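PDB 2NOJ: Efb homologous protein from Staphylococcus aureus subsp. aureus Mu50, which probably binds the C3d region of human complement component C3 and thereby hinders complement activation. Local coordinates for residues Val27-Ala32 / Gln49-Leu54; Lys31-Phe36 / Arg68-Val73. The protein carries 1 engineered substitution. All blocks are in the same frame, centred on the assembly; numbering follows the deposited sequence.

Interaction 1: Val27-Ala32 / Gln49-Leu54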
loop_
_atom_site.group_PDB
_atom_site.type_symbol
_atom_site.label_atom_id
_atom_site.label_comp_id
_atom_site.label_asym_id
_atom_site.label_seq_id
_atom_site.Cartn_x
_atom_site.Cartn_y
_atom_site.Cartn_z
ATOM N N VAL B 27 12.740 -17.280 -16.115
ATOM C CA VAL B 27 12.321 -18.671 -15.985
ATOM C C VAL B 27 11.252 -18.780 -14.906
ATOM O O VAL B 27 10.237 -19.434 -15.087
ATOM C CB VAL B 27 13.526 -19.580 -15.618
ATOM C CG1 VAL B 27 13.062 -21.011 -15.380
ATOM C CG2 VAL B 27 14.567 -19.520 -16.733
ATOM N N ASP B 28 11.501 -18.130 -13.779
ATOM C CA ASP B 28 10.575 -18.118 -12.658
ATOM C C ASP B 28 9.244 -17.606 -13.200
ATOM O O ASP B 28 8.212 -18.265 -13.096
ATOM C CB ASP B 28 11.112 -17.173 -11.572
ATOM C CG ASP B 28 10.354 -17.282 -10.250
ATOM O OD1 ASP B 28 10.735 -16.572 -9.289
ATOM O OD2 ASP B 28 9.382 -18.072 -10.159
ATOM N N ALA B 29 9.288 -16.418 -13.795
ATOM C CA ALA B 29 8.097 -15.797 -14.369
ATOM C C ALA B 29 7.431 -16.769 -15.332
ATOM O O ALA B 29 6.191 -16.821 -15.426
ATOM C CB ALA B 29 8.475 -14.523 -15.085
ATOM N N GLN B 30 8.270 -17.532 -16.047
ATOM C CA GLN B 30 7.815 -18.541 -17.007
ATOM C C GLN B 30 7.105 -19.684 -16.285
ATOM O O GLN B 30 5.982 -20.059 -16.640
ATOM C CB GLN B 30 9.001 -19.091 -17.798
ATOM C CG GLN B 30 9.492 -18.149 -18.871
ATOM C CD GLN B 30 10.875 -18.512 -19.392
ATOM O OE1 GLN B 30 11.239 -18.162 -20.523
ATOM N NE2 GLN B 30 11.656 -19.199 -18.568
ATOM N N LYS B 31 7.755 -20.231 -15.268
ATOM C CA LYS B 31 7.152 -21.315 -14.521
ATOM C C LYS B 31 5.824 -20.848 -13.870
ATOM O O LYS B 31 4.862 -21.623 -13.713
ATOM C CB LYS B 31 8.135 -21.820 -13.465
ATOM N N ALA B 32 5.769 -19.569 -13.517
ATOM C CA ALA B 32 4.578 -19.010 -12.913
ATOM C C ALA B 32 3.449 -18.830 -13.927
ATOM O O ALA B 32 2.303 -19.138 -13.629
ATOM C CB ALA B 32 4.913 -17.676 -12.248
ATOM N N GLN B 49 1.353 -12.860 -12.210
ATOM C CA GLN B 49 1.520 -11.424 -12.465
ATOM C C GLN B 49 2.733 -10.811 -11.738
ATOM O O GLN B 49 3.464 -9.983 -12.308
ATOM C CB GLN B 49 0.248 -10.654 -12.080
ATOM C CG GLN B 49 0.331 -9.189 -12.386
ATOM C CD GLN B 49 0.459 -8.922 -13.878
ATOM O OE1 GLN B 49 -0.476 -9.156 -14.640
ATOM N NE2 GLN B 49 1.620 -8.429 -14.299
ATOM N N ARG B 50 2.926 -11.225 -10.483
ATOM C CA ARG B 50 4.022 -10.738 -9.657
ATOM C C ARG B 50 5.331 -11.248 -10.230
ATOM O O ARG B 50 6.310 -10.513 -10.302
ATOM C CB ARG B 50 3.853 -11.218 -8.212
ATOM C CG ARG B 50 4.763 -10.532 -7.181
ATOM C CD ARG B 50 4.399 -10.972 -5.758
ATOM N NE ARG B 50 4.713 -9.962 -4.747
ATOM C CZ ARG B 50 5.810 -9.956 -3.991
ATOM N NH1 ARG B 50 6.723 -10.916 -4.118
ATOM N NH2 ARG B 50 5.994 -8.988 -3.099
ATOM N N ALA B 51 5.363 -12.504 -10.650
ATOM C CA ALA B 51 6.594 -13.035 -11.218
ATOM C C ALA B 51 7.044 -12.125 -12.370
ATOM O O ALA B 51 8.174 -11.636 -12.388
ATOM C CB ALA B 51 6.376 -14.457 -11.707
ATOM N N VAL B 52 6.146 -11.900 -13.323
ATOM C CA VAL B 52 6.424 -11.046 -14.483
ATOM C C VAL B 52 6.840 -9.629 -14.051
ATOM O O VAL B 52 7.798 -9.066 -14.579
ATOM C CB VAL B 52 5.180 -10.955 -15.376
ATOM C CG1 VAL B 52 5.342 -9.839 -16.385
ATOM C CG2 VAL B 52 4.916 -12.306 -16.033
ATOM N N ASN B 53 6.111 -9.052 -13.093
ATOM C CA ASN B 53 6.451 -7.724 -12.598
ATOM C C ASN B 53 7.829 -7.688 -11.980
ATOM O O ASN B 53 8.533 -6.686 -12.115
ATOM C CB ASN B 53 5.422 -7.226 -11.591
ATOM C CG ASN B 53 4.143 -6.751 -12.270
ATOM O OD1 ASN B 53 4.178 -6.297 -13.426
ATOM N ND2 ASN B 53 3.007 -6.847 -11.564
ATOM N N LEU B 54 8.228 -8.771 -11.317
ATOM C CA LEU B 54 9.556 -8.838 -10.690
ATOM C C LEU B 54 10.703 -8.694 -11.712
ATOM O O LEU B 54 11.787 -8.246 -11.367
ATOM C CB LEU B 54 9.725 -10.145 -9.903
ATOM C CG LEU B 54 8.725 -10.386 -8.773
ATOM C CD1 LEU B 54 9.011 -11.740 -8.100
ATOM C CD2 LEU B 54 8.808 -9.236 -7.756
#

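Interaction 2: Lys31-Phe36 / Arg68-Val73. Engineered in segment 31-36: Glu-34 (natural residue Asn).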
loop_
_atom_site.group_PDB
_atom_site.type_symbol
_atom_site.label_atom_id
_atom_site.label_comp_id
_atom_site.label_asym_id
_atom_site.label_seq_id
_atom_site.Cartn_x
_atom_site.Cartn_y
_atom_site.Cartn_z
ATOM N N LYS B 31 7.755 -20.231 -15.268
ATOM C CA LYS B 31 7.152 -21.315 -14.521
ATOM C C LYS B 31 5.824 -20.848 -13.870
ATOM O O LYS B 31 4.862 -21.623 -13.713
ATOM C CB LYS B 31 8.135 -21.820 -13.465
ATOM N N ALA B 32 5.769 -19.569 -13.517
ATOM C CA ALA B 32 4.578 -19.010 -12.913
ATOM C C ALA B 32 3.449 -18.830 -13.927
ATOM O O ALA B 32 2.303 -19.138 -13.629
ATOM C CB ALA B 32 4.913 -17.676 -12.248
ATOM N N VAL B 33 3.761 -18.331 -15.119
ATOM C CA VAL B 33 2.726 -18.129 -16.138
ATOM C C VAL B 33 2.229 -19.451 -16.709
ATOM O O VAL B 33 1.049 -19.600 -17.007
ATOM C CB VAL B 33 3.222 -17.232 -17.316
ATOM C CG1 VAL B 33 2.225 -17.259 -18.440
ATOM C CG2 VAL B 33 3.398 -15.777 -16.853
ATOM N N GLU B 34 3.116 -20.425 -16.869
ATOM C CA GLU B 34 2.670 -21.724 -17.400
ATOM C C GLU B 34 1.616 -22.370 -16.479
ATOM O O GLU B 34 0.585 -22.839 -16.954
ATOM C CB GLU B 34 3.866 -22.668 -17.584
ATOM N N LEU B 35 1.880 -22.375 -15.171
ATOM C CA LEU B 35 0.968 -22.963 -14.202
ATOM C C LEU B 35 -0.369 -22.220 -14.207
ATOM O O LEU B 35 -1.434 -22.823 -13.975
ATOM C CB LEU B 35 1.577 -22.914 -12.807
ATOM N N PHE B 36 -0.309 -20.912 -14.454
ATOM C CA PHE B 36 -1.516 -20.095 -14.488
ATOM C C PHE B 36 -2.378 -20.425 -15.709
ATOM O O PHE B 36 -3.609 -20.471 -15.621
ATOM C CB PHE B 36 -1.148 -18.610 -14.498
ATOM C CG PHE B 36 -2.322 -17.695 -14.671
ATOM C CD1 PHE B 36 -3.535 -17.957 -14.024
ATOM C CD2 PHE B 36 -2.216 -16.546 -15.438
ATOM C CE1 PHE B 36 -4.618 -17.089 -14.127
ATOM C CE2 PHE B 36 -3.300 -15.664 -15.550
ATOM C CZ PHE B 36 -4.508 -15.947 -14.884
ATOM N N ARG B 68 1.611 -11.070 -22.055
ATOM C CA ARG B 68 0.532 -11.293 -23.008
ATOM C C ARG B 68 -0.273 -12.541 -22.640
ATOM O O ARG B 68 -1.507 -12.527 -22.638
ATOM C CB ARG B 68 1.117 -11.419 -24.419
ATOM C CG ARG B 68 0.131 -11.178 -25.537
ATOM C CD ARG B 68 0.347 -12.140 -26.692
ATOM N NE ARG B 68 -0.628 -11.891 -27.756
ATOM C CZ ARG B 68 -0.856 -12.700 -28.786
ATOM N NH1 ARG B 68 -0.188 -13.845 -28.933
ATOM N NH2 ARG B 68 -1.768 -12.352 -29.676
ATOM N N GLN B 69 0.424 -13.621 -22.316
ATOM C CA GLN B 69 -0.267 -14.838 -21.945
ATOM C C GLN B 69 -1.175 -14.575 -20.729
ATOM O O GLN B 69 -2.297 -15.092 -20.653
ATOM C CB GLN B 69 0.757 -15.942 -21.681
ATOM C CG GLN B 69 1.596 -16.294 -22.910
ATOM C CD GLN B 69 0.761 -16.759 -24.078
ATOM O OE1 GLN B 69 -0.481 -16.836 -23.993
ATOM N NE2 GLN B 69 1.433 -17.076 -25.183
ATOM N N ILE B 70 -0.698 -13.741 -19.804
ATOM C CA ILE B 70 -1.446 -13.379 -18.603
ATOM C C ILE B 70 -2.763 -12.748 -19.039
ATOM O O ILE B 70 -3.851 -13.233 -18.726
ATOM C CB ILE B 70 -0.702 -12.300 -17.770
ATOM C CG1 ILE B 70 0.624 -12.831 -17.237
ATOM C CG2 ILE B 70 -1.590 -11.797 -16.651
ATOM C CD1 ILE B 70 0.498 -13.837 -16.146
ATOM N N ASP B 71 -2.638 -11.647 -19.761
ATOM C CA ASP B 71 -3.786 -10.895 -20.240
ATOM C C ASP B 71 -4.776 -11.744 -21.031
ATOM O O ASP B 71 -5.975 -11.504 -20.964
ATOM C CB ASP B 71 -3.312 -9.709 -21.108
ATOM C CG ASP B 71 -2.609 -8.600 -20.287
ATOM O OD1 ASP B 71 -1.887 -8.910 -19.308
ATOM O OD2 ASP B 71 -2.766 -7.403 -20.631
ATOM N N LEU B 72 -4.278 -12.727 -21.781
ATOM C CA LEU B 72 -5.150 -13.570 -22.597
ATOM C C LEU B 72 -6.013 -14.515 -21.787
ATOM O O LEU B 72 -7.116 -14.884 -22.205
ATOM C CB LEU B 72 -4.336 -14.379 -23.613
ATOM C CG LEU B 72 -3.873 -13.582 -24.839
ATOM C CD1 LEU B 72 -3.089 -14.483 -25.782
ATOM C CD2 LEU B 72 -5.089 -13.001 -25.539
ATOM N N VAL B 73 -5.516 -14.915 -20.627
ATOM C CA VAL B 73 -6.290 -15.817 -19.796
ATOM C C VAL B 73 -7.341 -14.994 -19.070
ATOM O O VAL B 73 -8.487 -15.417 -18.939
ATOM C CB VAL B 73 -5.400 -16.560 -18.762
ATOM C CG1 VAL B 73 -6.226 -17.639 -18.060
ATOM C CG2 VAL B 73 -4.165 -17.172 -19.453
#

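Interaction 1: Val27-Ala32 / Gln49-Leu54
Ala-29 and Ala-51 bring helices 24-39 and 42-54 together where their segments run nearly antiparallel at 162°, with axes 8.1 Å apart and the two CA atoms separated by 4.5 Å. Single methyl groups make so near an approach possible. Ala-51 CB points into the opposite helix and settles over its backbone, 3.4 Å from Ala-29 CA, while 3.6 Å away it meets Ala-32 CB, the methyl one turn further on. The carbonyl of Asp-28 lies at the margin of this group; its O accepts the bond from Ala-32 N, so this turn keeps its own helical pairing. In return, Ala-29 CB faces the peptide between Ala-51 and Val-52, at 3.9 Å from Val-52 N, and comes within 4.0 Å of Ala-51 CB. Val-52 approaches from the flank: with CG1 anti to its backbone N (chi1 167°), its other branch, CG2, is left to lie alongside Ala-29 CB at 4.3 Å. The Asp-28 side chain stands at the exposed border. Gln-49, which points away from helix 24-39, hydrogen-bonds through OE1 to Gln-67 NE2 of helix 61-76. Asn-53 uses both side-chain ends to bond backbone groups of the partner protein in the complex, so helix 42-54 serves the bundle interior and the intermolecular interface at once. Between the two segments, methyl-to-methyl and methyl-to-backbone van der Waals packing does the work; cohesion here depends on how closely the helices approach, with no polar pairing to set their register.

Interaction 2: Lys31-Phe36 / Arg68-Val73
Phe-36 and Val-73 run alongside each other with opposite headings where the first helix of the bundle, 24-39, meets the third, 61-76. The valine lays CG1 over one face of the ring at 4.0 Å from Phe-36 CZ, and its CB lies 3.9 Å from Phe-36 CE2. The Ile-70 side chain runs roughly perpendicular to that of Phe-36, and its CD1 comes in obliquely, 3.9 Å from Phe-36 CD2. That methyl also meets Val-33 CG2, at 3.6 Å, and so fills the groove between two residues one turn apart on helix 24-39. The bend of Ile-70, with CG1 beside its backbone N (chi1 -64°) and CD1 folded back (chi2 -72°), carries the delta methyl toward that helix. Val-33 divides its branches, CG2 going to Ile-70 and CG1 lying 3.8 Å from Gln-69 CB. Beyond CB the glutamine leads away, and its OE1 makes a weak hydrogen bond to Lys-37 NZ. Helix 42-54 adds Ala-48 and Gln-49 beside Ile-70, and His-45 against the Phe-36 ring, with planes about 30° apart. Apolar carbons, Gln-69 CB among them, thus join the two near-parallel segments by hydrophobic burial, without hydrogen bonds between them.

Overall arrangement
Both interactions start from helix 24-39 and share Lys-31 and Ala-32, with their centres about 9 Å apart. Interaction 1 takes this helix to the next one in the chain, 42-54, in antiparallel fashion; interaction 2 takes it to the third, 61-76, which runs nearly parallel to it again. Together they describe an up-down-up three-helix bundle. They touch where Val-52 packs on Val-33 and Gln-49 on Ile-70, so the two interfaces merge into one continuous interior. Helix 42-54 also meets the partner protein near interaction 1, whereas interaction 2 is untouched by it, consistent with a compact scaffold that presents a binding surface.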